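Long-range contacts in MccB protein (Escherichia coli, PDB 6OM4), which uses ATP to attach a nucleotide to the N-formylated peptide MccA, a step in the biosynthesis of the antibiotic microcin C7: residues F45-Y51 / F65-F69; R13-G17 / Y28-L32; E141-N147 / S186-L192. One frame throughout, in Å; residues are numbered along the deposited sequence.

Interaction 1. Residues F45-Y51 / F65-F69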
loop_
_atom_site.group_PDB
_atom_site.type_symbol
_atom_site.label_atom_id
_atom_site.label_comp_id
_atom_site.label_asym_id
_atom_site.label_seq_id
_atom_site.Cartn_x
_atom_site.Cartn_y
_atom_site.Cartn_z
ATOM N N PHE A 45 -32.421 3.039 6.018
ATOM C CA PHE A 45 -31.606 3.466 4.887
ATOM C C PHE A 45 -31.150 2.287 4.020
ATOM O O PHE A 45 -30.217 2.460 3.285
ATOM C CB PHE A 45 -30.409 4.288 5.400
ATOM C CG PHE A 45 -30.810 5.563 6.083
ATOM C CD1 PHE A 45 -31.099 6.702 5.347
ATOM C CD2 PHE A 45 -30.997 5.602 7.454
ATOM C CE1 PHE A 45 -31.542 7.861 5.980
ATOM C CE2 PHE A 45 -31.441 6.752 8.080
ATOM C CZ PHE A 45 -31.680 7.890 7.349
ATOM N N ILE A 46 -31.815 1.128 4.087
ATOM C CA ILE A 46 -31.472 0.022 3.201
ATOM C C ILE A 46 -31.631 0.481 1.742
ATOM O O ILE A 46 -30.752 0.198 0.853
ATOM C CB ILE A 46 -32.308 -1.232 3.523
ATOM C CG1 ILE A 46 -32.013 -1.794 4.914
ATOM C CG2 ILE A 46 -32.079 -2.299 2.461
ATOM C CD1 ILE A 46 -30.584 -1.948 5.215
ATOM N N THR A 47 -32.735 1.213 1.486
ATOM C CA THR A 47 -33.013 1.843 0.202
ATOM C C THR A 47 -32.709 3.319 0.381
ATOM O O THR A 47 -32.800 3.821 1.500
ATOM C CB THR A 47 -34.466 1.643 -0.287
ATOM O OG1 THR A 47 -35.409 2.363 0.515
ATOM C CG2 THR A 47 -34.875 0.187 -0.298
ATOM N N PRO A 48 -32.343 4.049 -0.695
ATOM C CA PRO A 48 -31.959 5.459 -0.588
ATOM C C PRO A 48 -33.102 6.261 0.043
ATOM O O PRO A 48 -34.218 6.193 -0.417
ATOM C CB PRO A 48 -31.761 5.915 -2.044
ATOM C CG PRO A 48 -31.450 4.628 -2.789
ATOM C CD PRO A 48 -32.253 3.559 -2.082
ATOM N N SER A 49 -32.796 7.015 1.084
ATOM C CA SER A 49 -33.806 7.724 1.804
ATOM C C SER A 49 -33.240 9.028 2.369
ATOM O O SER A 49 -32.060 9.084 2.776
ATOM C CB SER A 49 -34.341 6.855 2.893
ATOM O OG SER A 49 -35.213 7.615 3.715
ATOM N N SER A 50 -34.076 10.077 2.428
ATOM C CA SER A 50 -33.719 11.310 3.146
ATOM C C SER A 50 -33.823 11.076 4.664
ATOM O O SER A 50 -34.439 10.172 5.125
ATOM C CB SER A 50 -34.567 12.496 2.747
ATOM O OG SER A 50 -35.944 12.218 2.970
ATOM N N TYR A 51 -33.177 11.941 5.415
ATOM C CA TYR A 51 -33.350 12.027 6.863
ATOM C C TYR A 51 -34.823 12.120 7.227
ATOM O O TYR A 51 -35.290 11.386 8.063
ATOM C CB TYR A 51 -32.662 13.294 7.350
ATOM C CG TYR A 51 -32.648 13.502 8.836
ATOM C CD1 TYR A 51 -31.598 13.014 9.600
ATOM C CD2 TYR A 51 -33.617 14.260 9.460
ATOM C CE1 TYR A 51 -31.531 13.241 10.966
ATOM C CE2 TYR A 51 -33.554 14.518 10.823
ATOM C CZ TYR A 51 -32.521 13.988 11.580
ATOM O OH TYR A 51 -32.450 14.212 12.926
ATOM N N PHE A 65 -33.346 9.363 17.132
ATOM C CA PHE A 65 -33.051 9.173 15.728
ATOM C C PHE A 65 -31.872 10.051 15.298
ATOM O O PHE A 65 -31.003 9.621 14.557
ATOM C CB PHE A 65 -34.288 9.509 14.899
ATOM C CG PHE A 65 -34.082 9.408 13.416
ATOM C CD1 PHE A 65 -34.098 8.166 12.809
ATOM C CD2 PHE A 65 -33.855 10.530 12.647
ATOM C CE1 PHE A 65 -33.926 8.040 11.443
ATOM C CE2 PHE A 65 -33.668 10.392 11.283
ATOM C CZ PHE A 65 -33.684 9.152 10.688
ATOM N N SER A 66 -31.861 11.323 15.729
ATOM C CA SER A 66 -30.835 12.273 15.362
ATOM C C SER A 66 -29.446 11.780 15.836
ATOM O O SER A 66 -28.457 11.836 15.105
ATOM C CB SER A 66 -31.212 13.657 15.910
ATOM O OG SER A 66 -30.176 14.592 15.731
ATOM N N ASN A 67 -29.377 11.323 17.087
ATOM C CA ASN A 67 -28.196 10.756 17.682
ATOM C C ASN A 67 -27.734 9.536 16.860
ATOM O O ASN A 67 -26.531 9.468 16.520
ATOM C CB ASN A 67 -28.482 10.434 19.147
ATOM C CG ASN A 67 -27.344 9.810 19.912
ATOM O OD1 ASN A 67 -27.574 8.890 20.726
ATOM N ND2 ASN A 67 -26.154 10.371 19.751
ATOM N N CYS A 68 -28.655 8.640 16.525
ATOM C CA CYS A 68 -28.309 7.405 15.795
ATOM C C CYS A 68 -27.826 7.754 14.388
ATOM O O CYS A 68 -26.856 7.217 13.892
ATOM C CB CYS A 68 -29.463 6.418 15.751
ATOM S SG CYS A 68 -29.916 5.802 17.389
ATOM N N PHE A 69 -28.493 8.704 13.739
ATOM C CA PHE A 69 -28.104 9.065 12.399
ATOM C C PHE A 69 -26.668 9.643 12.391
ATOM O O PHE A 69 -25.870 9.314 11.528
ATOM C CB PHE A 69 -29.155 10.016 11.840
ATOM C CG PHE A 69 -28.883 10.498 10.440
ATOM C CD1 PHE A 69 -29.288 9.758 9.351
ATOM C CD2 PHE A 69 -28.247 11.702 10.242
ATOM C CE1 PHE A 69 -29.038 10.220 8.067
ATOM C CE2 PHE A 69 -28.022 12.171 8.962
ATOM C CZ PHE A 69 -28.373 11.396 7.881
#
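Y51 reaches from the first turn of helix 51-58 to F65, S66 and F69 on helix 62-74. Its CG lies anti to the backbone N (chi1 -176°), which swings the ring from CB toward that helix. At the root of the ring, CG of Y51 is 4.1 Å from CE2 of F65. CD1 then sits over the centre of the F69 ring, and CD1 of Y51 is 3.7 Å from CD2 of F69. The two rings form a T-shaped pair with planes at 86°, Y51 giving the edge. CE1 touches both phenylalanines. On the ring face, CE2 of F65 approaches CE1 of Y51 to 3.6 Å, an edge-to-face pair in which F65 gives the edge. At the tip, OH of Y51 lies 3.3 Å from CB of S66, a plain van der Waals contact. F45 completes the aromatic cluster: its CZ is 3.6 Å from CE1 of F69, near the plane of the F69 ring. These two rings meet obliquely. F65 CZ lies at the edge of F45. The cluster packs between helices 51-58 and 62-74 and the small antiparallel sheet of strands 2-5, 49-50 and 78-80. F45 and F69 also touch I78 of strand 78-80. Y3 of strand 2-5 packs edge-to-face with F69, and A54 and L55 of helix 51-58 pack on F65.

Interaction 2. Residues R13-G17 / Y28-L32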
loop_
_atom_site.group_PDB
_atom_site.type_symbol
_atom_site.label_atom_id
_atom_site.label_comp_id
_atom_site.label_asym_id
_atom_site.label_seq_id
_atom_site.Cartn_x
_atom_site.Cartn_y
_atom_site.Cartn_z
ATOM N N ARG A 13 -24.889 -8.948 18.507
ATOM C CA ARG A 13 -24.924 -8.826 19.949
ATOM C C ARG A 13 -23.521 -9.142 20.499
ATOM O O ARG A 13 -22.800 -9.991 19.967
ATOM C CB ARG A 13 -25.999 -9.775 20.491
ATOM C CG ARG A 13 -26.288 -9.618 21.973
ATOM C CD ARG A 13 -27.178 -8.414 22.233
ATOM N NE ARG A 13 -27.784 -8.510 23.556
ATOM C CZ ARG A 13 -27.104 -8.431 24.692
ATOM N NH1 ARG A 13 -25.906 -7.859 24.735
ATOM N NH2 ARG A 13 -27.615 -8.979 25.780
ATOM N N TYR A 14 -23.140 -8.484 21.602
ATOM C CA TYR A 14 -21.837 -8.658 22.198
ATOM C C TYR A 14 -21.828 -8.082 23.617
ATOM O O TYR A 14 -22.161 -6.911 23.790
ATOM C CB TYR A 14 -20.776 -7.888 21.407
ATOM C CG TYR A 14 -19.359 -8.232 21.771
ATOM C CD1 TYR A 14 -18.813 -9.423 21.323
ATOM C CD2 TYR A 14 -18.559 -7.397 22.525
ATOM C CE1 TYR A 14 -17.512 -9.777 21.611
ATOM C CE2 TYR A 14 -17.255 -7.753 22.844
ATOM C CZ TYR A 14 -16.722 -8.939 22.367
ATOM O OH TYR A 14 -15.440 -9.356 22.618
ATOM N N GLY A 15 -21.285 -8.826 24.561
ATOM C CA GLY A 15 -21.140 -8.332 25.972
ATOM C C GLY A 15 -22.455 -7.804 26.545
ATOM O O GLY A 15 -23.490 -8.478 26.513
ATOM N N SER A 16 -22.418 -6.556 27.018
ATOM C CA SER A 16 -23.545 -5.945 27.671
ATOM C C SER A 16 -24.314 -5.075 26.662
ATOM O O SER A 16 -25.266 -4.421 27.027
ATOM C CB SER A 16 -23.098 -5.206 28.911
ATOM O OG SER A 16 -22.672 -6.106 29.940
ATOM N N GLY A 17 -23.951 -5.144 25.368
ATOM C CA GLY A 17 -24.636 -4.382 24.335
ATOM C C GLY A 17 -24.510 -5.052 22.972
ATOM O O GLY A 17 -24.853 -6.221 22.768
ATOM N N TYR A 28 -18.430 -0.655 19.643
ATOM C CA TYR A 28 -19.133 -1.330 20.689
ATOM C C TYR A 28 -20.046 -0.312 21.372
ATOM O O TYR A 28 -19.562 0.725 21.880
ATOM C CB TYR A 28 -18.163 -1.982 21.682
ATOM C CG TYR A 28 -18.818 -2.608 22.892
ATOM C CD1 TYR A 28 -19.727 -3.645 22.777
ATOM C CD2 TYR A 28 -18.518 -2.168 24.178
ATOM C CE1 TYR A 28 -20.346 -4.218 23.880
ATOM C CE2 TYR A 28 -19.118 -2.736 25.294
ATOM C CZ TYR A 28 -20.029 -3.766 25.145
ATOM O OH TYR A 28 -20.613 -4.344 26.244
ATOM N N VAL A 29 -21.333 -0.658 21.441
ATOM C CA VAL A 29 -22.359 0.144 22.106
ATOM C C VAL A 29 -22.865 -0.634 23.312
ATOM O O VAL A 29 -23.564 -1.597 23.171
ATOM C CB VAL A 29 -23.493 0.446 21.106
ATOM C CG1 VAL A 29 -24.506 1.420 21.677
ATOM C CG2 VAL A 29 -22.917 1.001 19.827
ATOM N N GLU A 30 -22.450 -0.213 24.505
ATOM C CA GLU A 30 -22.758 -0.945 25.725
ATOM C C GLU A 30 -24.249 -0.802 26.056
ATOM O O GLU A 30 -24.883 -1.727 26.606
ATOM C CB GLU A 30 -21.850 -0.443 26.852
ATOM C CG GLU A 30 -22.380 -0.680 28.262
ATOM C CD GLU A 30 -22.332 -2.107 28.771
ATOM O OE1 GLU A 30 -22.057 -3.007 27.953
ATOM O OE2 GLU A 30 -22.576 -2.317 29.992
ATOM N N ASN A 31 -24.793 0.380 25.751
ATOM C CA ASN A 31 -26.180 0.738 25.994
ATOM C C ASN A 31 -27.071 -0.029 25.009
ATOM O O ASN A 31 -27.149 0.320 23.828
ATOM C CB ASN A 31 -26.282 2.256 25.871
ATOM C CG ASN A 31 -27.638 2.882 26.111
ATOM O OD1 ASN A 31 -28.692 2.281 25.900
ATOM N ND2 ASN A 31 -27.593 4.163 26.432
ATOM N N LEU A 32 -27.760 -1.062 25.490
ATOM C CA LEU A 32 -28.582 -1.917 24.627
ATOM C C LEU A 32 -29.681 -1.132 23.941
ATOM O O LEU A 32 -30.059 -1.418 22.799
ATOM C CB LEU A 32 -29.249 -3.020 25.445
ATOM C CG LEU A 32 -28.682 -4.410 25.270
ATOM C CD1 LEU A 32 -29.500 -5.401 26.090
ATOM C CD2 LEU A 32 -28.625 -4.805 23.793
#
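Y28 meets Y14 and S16 through its ring and its hydroxyl. CG of Y28 is anti to the backbone N (chi1 175°), which carries the ring toward the turn at 14-17. OH of Y28 accepts a hydrogen bond from N of S16 at 3.0 Å, with an N-H...O angle of 150°. The donor lies near the plane of the ring. CE1 of Y28 also comes within 3.2 Å of O of Y14, again at the ring edge. Y14 turns its own edge to the face of Y28 in an offset edge-to-face pair with planes at 83°. Its CD2 is 3.9 Å from CE1 of Y28. A weak bond from Y28 OH to E30 is doubtful, since the position of that carboxylate oxygen is less certain.

O of V29 receives a CA-H...O contact from G17, with G17 CA 3.2 Å from V29 O. The V29 side chain packs on L34, W35 and I38 of helix 32-43. Residues 13-17 form the turn of a beta hairpin, a type II' turn from Y14 to G17, G15 having positive phi. It joins strands 11-14 and 17-20 of a three-stranded antiparallel sheet whose third strand is 27-29.

At E30 the chain leaves the sheet. N31 OD1 caps helix 32-43 at N of L34. L32 opens that helix and lays CD2 over one face of the R13 guanidinium, with CD2 of L32 3.8 Å from NE of R13. The R13 chain bends at chi2 and brings NH1 back over the turn. NH1 of R13 donates to O of G17 at 2.8 Å, in the carbonyl plane on a lone pair. O of G17 also accepts from N of Y14, which closes the hairpin. R13 NH1 reaches O of G15 as well, from above the carbonyl plane.

Interaction 3. Residues E141-N147 / S186-L192. With ND7 (5'-O-[(S)-amino(hydroxy)phosphoryl]adenosine), chain M.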
loop_
_atom_site.group_PDB
_atom_site.type_symbol
_atom_site.label_atom_id
_atom_site.label_comp_id
_atom_site.label_asym_id
_atom_site.label_seq_id
_atom_site.Cartn_x
_atom_site.Cartn_y
_atom_site.Cartn_z
ATOM N N GLU A 141 -1.457 2.536 -15.918
ATOM C CA GLU A 141 -0.195 2.321 -16.613
ATOM C C GLU A 141 0.876 1.838 -15.648
ATOM O O GLU A 141 1.175 2.501 -14.688
ATOM C CB GLU A 141 0.303 3.577 -17.324
ATOM C CG GLU A 141 1.337 3.250 -18.379
ATOM C CD GLU A 141 1.850 4.423 -19.201
ATOM O OE1 GLU A 141 1.213 5.519 -19.151
ATOM O OE2 GLU A 141 2.883 4.236 -19.886
ATOM N N ILE A 142 1.438 0.663 -15.960
ATOM C CA ILE A 142 2.460 0.039 -15.180
ATOM C C ILE A 142 3.705 -0.186 -16.063
ATOM O O ILE A 142 3.626 -0.758 -17.172
ATOM C CB ILE A 142 1.959 -1.280 -14.560
ATOM C CG1 ILE A 142 0.713 -1.064 -13.691
ATOM C CG2 ILE A 142 3.093 -1.943 -13.808
ATOM C CD1 ILE A 142 0.196 -2.343 -13.040
ATOM N N ILE A 143 4.862 0.283 -15.568
ATOM C CA ILE A 143 6.154 0.145 -16.265
ATOM C C ILE A 143 7.008 -0.803 -15.439
ATOM O O ILE A 143 7.260 -0.528 -14.276
ATOM C CB ILE A 143 6.888 1.485 -16.428
ATOM C CG1 ILE A 143 5.969 2.611 -16.889
ATOM C CG2 ILE A 143 8.112 1.303 -17.329
ATOM C CD1 ILE A 143 5.263 2.358 -18.152
ATOM N N LEU A 144 7.385 -1.930 -16.041
ATOM C CA LEU A 144 8.165 -2.951 -15.391
ATOM C C LEU A 144 9.637 -2.845 -15.804
ATOM O O LEU A 144 9.970 -2.894 -16.994
ATOM C CB LEU A 144 7.612 -4.321 -15.790
ATOM C CG LEU A 144 6.122 -4.510 -15.600
ATOM C CD1 LEU A 144 5.684 -5.753 -16.330
ATOM C CD2 LEU A 144 5.779 -4.572 -14.118
ATOM N N ILE A 145 10.515 -2.779 -14.807
ATOM C CA ILE A 145 11.971 -2.653 -15.022
ATOM C C ILE A 145 12.707 -3.780 -14.304
ATOM O O ILE A 145 12.666 -3.912 -13.070
ATOM C CB ILE A 145 12.462 -1.276 -14.537
ATOM C CG1 ILE A 145 11.507 -0.185 -15.041
ATOM C CG2 ILE A 145 13.916 -1.024 -14.945
ATOM C CD1 ILE A 145 11.963 1.244 -14.715
ATOM N N ASP A 146 13.451 -4.545 -15.097
ATOM C CA ASP A 146 14.311 -5.604 -14.587
ATOM C C ASP A 146 15.158 -6.060 -15.767
ATOM O O ASP A 146 14.806 -5.781 -16.915
ATOM C CB ASP A 146 13.499 -6.771 -14.000
ATOM C CG ASP A 146 14.193 -7.528 -12.864
ATOM O OD1 ASP A 146 15.376 -7.951 -13.033
ATOM O OD2 ASP A 146 13.572 -7.649 -11.780
ATOM N N ASN A 147 16.213 -6.815 -15.474
ATOM C CA ASN A 147 17.011 -7.398 -16.530
ATOM C C ASN A 147 17.271 -8.873 -16.242
ATOM O O ASN A 147 18.052 -9.483 -16.944
ATOM C CB ASN A 147 18.355 -6.692 -16.647
ATOM C CG ASN A 147 19.047 -7.017 -17.947
ATOM O OD1 ASN A 147 18.386 -7.035 -18.993
ATOM N ND2 ASN A 147 20.349 -7.277 -17.885
ATOM N N SER A 186 -2.579 -0.609 -19.282
ATOM C CA SER A 186 -1.407 -0.536 -20.156
ATOM C C SER A 186 -0.178 -0.978 -19.368
ATOM O O SER A 186 0.031 -0.463 -18.250
ATOM C CB SER A 186 -1.258 0.881 -20.660
ATOM O OG SER A 186 -0.174 0.968 -21.573
ATOM N N VAL A 187 0.633 -1.888 -19.939
ATOM C CA VAL A 187 1.872 -2.355 -19.318
ATOM C C VAL A 187 2.989 -2.271 -20.350
ATOM O O VAL A 187 2.792 -2.677 -21.485
ATOM C CB VAL A 187 1.733 -3.803 -18.806
ATOM C CG1 VAL A 187 3.002 -4.256 -18.114
ATOM C CG2 VAL A 187 0.513 -3.948 -17.894
ATOM N N SER A 188 4.146 -1.756 -19.934
ATOM C CA SER A 188 5.325 -1.691 -20.757
ATOM C C SER A 188 6.539 -2.192 -19.940
ATOM O O SER A 188 6.461 -2.317 -18.712
ATOM C CB SER A 188 5.450 -0.287 -21.344
ATOM O OG SER A 188 5.884 0.643 -20.366
ATOM N N GLU A 189 7.593 -2.609 -20.647
ATOM C CA GLU A 189 8.770 -3.196 -20.081
ATOM C C GLU A 189 9.988 -2.338 -20.432
ATOM O O GLU A 189 10.063 -1.789 -21.529
ATOM C CB GLU A 189 9.004 -4.593 -20.663
ATOM C CG GLU A 189 7.852 -5.553 -20.486
ATOM C CD GLU A 189 8.076 -6.774 -21.360
ATOM O OE1 GLU A 189 9.124 -7.463 -21.137
ATOM O OE2 GLU A 189 7.243 -7.014 -22.292
ATOM N N ILE A 190 10.960 -2.282 -19.519
ATOM C CA ILE A 190 12.296 -1.700 -19.761
ATOM C C ILE A 190 13.339 -2.701 -19.230
ATOM O O ILE A 190 13.291 -3.066 -18.034
ATOM C CB ILE A 190 12.465 -0.308 -19.090
ATOM C CG1 ILE A 190 11.440 0.716 -19.560
ATOM C CG2 ILE A 190 13.882 0.211 -19.304
ATOM C CD1 ILE A 190 11.536 2.045 -18.840
ATOM N N ALA A 191 14.244 -3.177 -20.109
ATOM C CA ALA A 191 15.309 -4.093 -19.714
ATOM C C ALA A 191 16.507 -3.280 -19.218
ATOM O O ALA A 191 17.264 -2.717 -20.026
ATOM C CB ALA A 191 15.684 -5.030 -20.853
ATOM N N LEU A 192 16.706 -3.214 -17.891
ATOM C CA LEU A 192 17.693 -2.335 -17.350
ATOM C C LEU A 192 18.137 -2.870 -15.999
ATOM O O LEU A 192 17.305 -3.291 -15.202
ATOM C CB LEU A 192 17.075 -0.942 -17.224
ATOM C CG LEU A 192 17.940 0.147 -16.595
ATOM C CD1 LEU A 192 19.166 0.466 -17.451
ATOM C CD2 LEU A 192 17.106 1.406 -16.365
HETATM O O1A ND7 M . 15.578 -10.695 -5.171
HETATM P PA ND7 M . 14.163 -10.196 -5.101
HETATM O O2A ND7 M . 13.053 -11.228 -4.961
HETATM N N3A ND7 M . 14.157 -9.171 -3.746
HETATM O "O5'" ND7 M . 13.750 -9.304 -6.345
HETATM C "C5'" ND7 M . 14.657 -8.208 -6.675
HETATM C "C4'" ND7 M . 14.405 -7.915 -8.176
HETATM C "C3'" ND7 M . 15.058 -9.059 -9.023
HETATM O "O3'" ND7 M . 14.204 -9.570 -9.971
HETATM C "C2'" ND7 M . 16.380 -8.342 -9.532
HETATM O "O2'" ND7 M . 16.724 -8.808 -10.895
HETATM C "C1'" ND7 M . 16.072 -7.040 -9.597
HETATM O "O4'" ND7 M . 14.984 -6.782 -8.424
HETATM N N9 ND7 M . 17.123 -6.099 -9.331
HETATM C C4 ND7 M . 17.456 -5.033 -10.110
HETATM C C5 ND7 M . 18.475 -4.391 -9.502
HETATM N N7 ND7 M . 18.764 -5.043 -8.352
HETATM C C8 ND7 M . 17.929 -6.059 -8.259
HETATM N N3 ND7 M . 16.954 -4.596 -11.284
HETATM C C2 ND7 M . 17.455 -3.528 -11.827
HETATM N N1 ND7 M . 18.478 -2.881 -11.258
HETATM C C6 ND7 M . 18.988 -3.270 -10.120
HETATM N N6 ND7 M . 20.100 -2.550 -9.525
#
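In I143 chi1 of -45° sets CG1 anti to the carbonyl carbon and CG2 anti to the backbone N. I190 (chi1 -59°) turns the same way, and its CD1 lies 3.8 Å from CG2 of I143. I145 uses the same kind of torsion, and its CG2 touches CB of L192. On the other sheet face L144 CD1 is 3.6 Å from V187 CG1. The backbones run parallel and bond in alternation. N of L144 bonds O of S188 at 2.9 Å in an almost straight line, and N of I190 bonds O of L144 at 2.8 Å. The ladder slackens toward its end, where L192 N to D146 O is a weak bond. The strands belong to a beta-alpha-beta unit in the Rossmann-type ThiF fold, with helix 170-181 between them, and 186-191 is an outermost strand. D146 lies near the C-terminal end of the strand that begins at E141. Its carboxylate grips the ribose of ND7: OD1 accepts from O2' at 2.7 Å and OD2 from O3' at 2.7 Å. N of D148 bonds OD1 and N of C123 bonds OD2, which hold the group in place. O of L192 is buried without a hydrogen-bond partner, 3.4 Å from C2 of the ND7 adenine.

Overall arrangement
Interactions 1 and 2 both lie in the N-terminal part of the chain, with centres about 21 Å apart. They hold opposite ends of the region around helix 32-43: F65 packs on its C-terminal part, while 28-32 leads into its start. Interaction 3 lies on the other side of the chain's centre, about 49 Å from interaction 1 and 53 Å from interaction 2, centre to centre. Their chemistry follows their place. Interaction 1 is largely buried and aromatic. Interaction 2 is more exposed and mixes a tyrosine hydroxyl, an arginine and a tight turn. Interaction 3 is a backbone ladder with aliphatic sides, and it alone of the three reaches the nucleotide pocket.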